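Alpha-glucosidase ([Eubacterium] rectale, PDB 6PNR) probably hydrolyses alpha-linked sulfoquinovosides, releasing sulfoquinovose, the sugar of plant sulfolipid, as a glycoside hydrolase of family 31. Local coordinates at residues E222-T225 / T226-R230. Sequence-based numbering, arbitrary orientation.
Sequences ERIT and TYFGR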
loop_
_atom_site.group_PDB
_atom_site.type_symbol
_atom_site.label_atom_id
_atom_site.label_comp_id
_atom_site.label_asym_id
_atom_site.label_seq_id
_atom_site.Cartn_x
_atom_site.Cartn_y
_atom_site.Cartn_z
ATOM N N GLU A 222 18.557 32.163 10.495
ATOM C CA GLU A 222 19.893 32.495 10.991
ATOM C C GLU A 222 20.358 31.486 12.032
ATOM O O GLU A 222 21.490 30.996 11.971
ATOM C CB GLU A 222 19.904 33.914 11.564
ATOM C CG GLU A 222 19.590 34.947 10.507
ATOM C CD GLU A 222 19.281 36.329 11.073
ATOM O OE1 GLU A 222 19.684 36.607 12.232
ATOM O OE2 GLU A 222 18.641 37.136 10.341
ATOM N N ARG A 223 19.482 31.138 12.980
ATOM C CA ARG A 223 19.849 30.159 14.006
ATOM C C ARG A 223 20.017 28.754 13.425
ATOM O O ARG A 223 20.938 28.018 13.806
ATOM C CB ARG A 223 18.796 30.157 15.116
ATOM C CG ARG A 223 18.607 31.531 15.780
ATOM C CD ARG A 223 18.070 31.390 17.209
ATOM N NE ARG A 223 17.544 32.652 17.734
ATOM C CZ ARG A 223 18.269 33.560 18.374
ATOM N NH1 ARG A 223 19.566 33.350 18.582
ATOM N NH2 ARG A 223 17.697 34.679 18.803
ATOM N N ILE A 224 19.116 28.355 12.526
ATOM C CA ILE A 224 19.206 27.030 11.907
ATOM C C ILE A 224 20.571 26.841 11.255
ATOM O O ILE A 224 21.234 25.815 11.441
ATOM C CB ILE A 224 18.060 26.852 10.894
ATOM C CG1 ILE A 224 16.747 26.562 11.631
ATOM C CG2 ILE A 224 18.374 25.746 9.868
ATOM C CD1 ILE A 224 15.508 26.549 10.739
ATOM N N THR A 225 21.015 27.838 10.494
ATOM C CA THR A 225 22.251 27.689 9.738
ATOM C C THR A 225 23.487 27.964 10.587
ATOM O O THR A 225 24.562 27.435 10.285
ATOM C CB THR A 225 22.226 28.602 8.514
ATOM O OG1 THR A 225 21.949 29.950 8.919
ATOM C CG2 THR A 225 21.141 28.143 7.548
ATOM N N THR A 226 23.367 28.765 11.656
ATOM C CA THR A 226 24.450 28.799 12.637
ATOM C C THR A 226 24.722 27.398 13.179
ATOM O O THR A 226 25.881 27.005 13.363
ATOM C CB THR A 226 24.120 29.769 13.778
ATOM O OG1 THR A 226 24.113 31.112 13.273
ATOM C CG2 THR A 226 25.173 29.662 14.901
ATOM N N TYR A 227 23.667 26.605 13.378
ATOM C CA TYR A 227 23.853 25.262 13.919
ATOM C C TYR A 227 24.276 24.262 12.845
ATOM O O TYR A 227 25.207 23.483 13.052
ATOM C CB TYR A 227 22.568 24.776 14.602
ATOM C CG TYR A 227 22.695 23.367 15.136
ATOM C CD1 TYR A 227 23.592 23.071 16.156
ATOM C CD2 TYR A 227 21.933 22.330 14.615
ATOM C CE1 TYR A 227 23.731 21.780 16.639
ATOM C CE2 TYR A 227 22.060 21.033 15.103
ATOM C CZ TYR A 227 22.962 20.770 16.115
ATOM O OH TYR A 227 23.103 19.488 16.605
ATOM N N PHE A 228 23.586 24.242 11.702
ATOM C CA PHE A 228 23.855 23.214 10.695
ATOM C C PHE A 228 24.964 23.598 9.722
ATOM O O PHE A 228 25.659 22.709 9.212
ATOM C CB PHE A 228 22.591 22.905 9.892
ATOM C CG PHE A 228 21.536 22.152 10.663
ATOM C CD1 PHE A 228 21.760 20.850 11.079
ATOM C CD2 PHE A 228 20.309 22.734 10.936
ATOM C CE1 PHE A 228 20.786 20.143 11.769
ATOM C CE2 PHE A 228 19.320 22.020 11.636
ATOM C CZ PHE A 228 19.565 20.726 12.045
ATOM N N GLY A 229 25.123 24.891 9.432
ATOM C CA GLY A 229 26.114 25.339 8.472
ATOM C C GLY A 229 25.565 26.293 7.433
ATOM O O GLY A 229 24.347 26.383 7.244
ATOM N N ARG A 230 26.454 27.027 6.763
ATOM C CA ARG A 230 26.076 27.928 5.684
ATOM C C ARG A 230 26.899 27.620 4.440
ATOM O O ARG A 230 28.060 27.213 4.530
ATOM C CB ARG A 230 26.261 29.401 6.085
ATOM C CG ARG A 230 25.095 29.911 6.938
ATOM C CD ARG A 230 25.389 31.209 7.630
ATOM N NE ARG A 230 24.400 31.470 8.675
ATOM C CZ ARG A 230 24.590 32.322 9.674
ATOM N NH1 ARG A 230 25.732 32.987 9.754
ATOM N NH2 ARG A 230 23.647 32.504 10.592
#
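Arg230 lays its extended side chain across Thr225 at about a right angle, CG resting 3.5 Å from Thr225 CB. Arg230 NE gives a nearly straight bond (168°) to Thr225 OG1 at 2.9 Å, the oxygen lying in the guanidinium plane. A threonine suits the place because its hydroxyl can accept here while donating to Leu221 O one turn back; a chi1 of 54° sets it between its own backbone N and carbonyl carbon. Arginine is long enough to span the last turn, and Arg230 NH2 reaches Glu222 O, 3.0 Å away, by a more bent bond. That carbonyl oxygen also accepts from Thr226 N and, from above its plane, Thr226 OG1. Were Arg230 an alanine, Thr225 OG1 would probably lose a donor, Glu222 O one of its three, and Thr225 CB its cover. This is the C-terminal end of helix 217-228, which leads from the N-terminal beta domain towards the catalytic TIM barrel. Gly229 closes it with positive phi, where any side chain would collide with Phe228 O, and Gly229 N bonds Thr225 O at 2.7 Å. Ile224 CG2 meets the Phe228 ring edge, 3.7 Å from CD2; being apolar, both suit the buried side against strand 168-174.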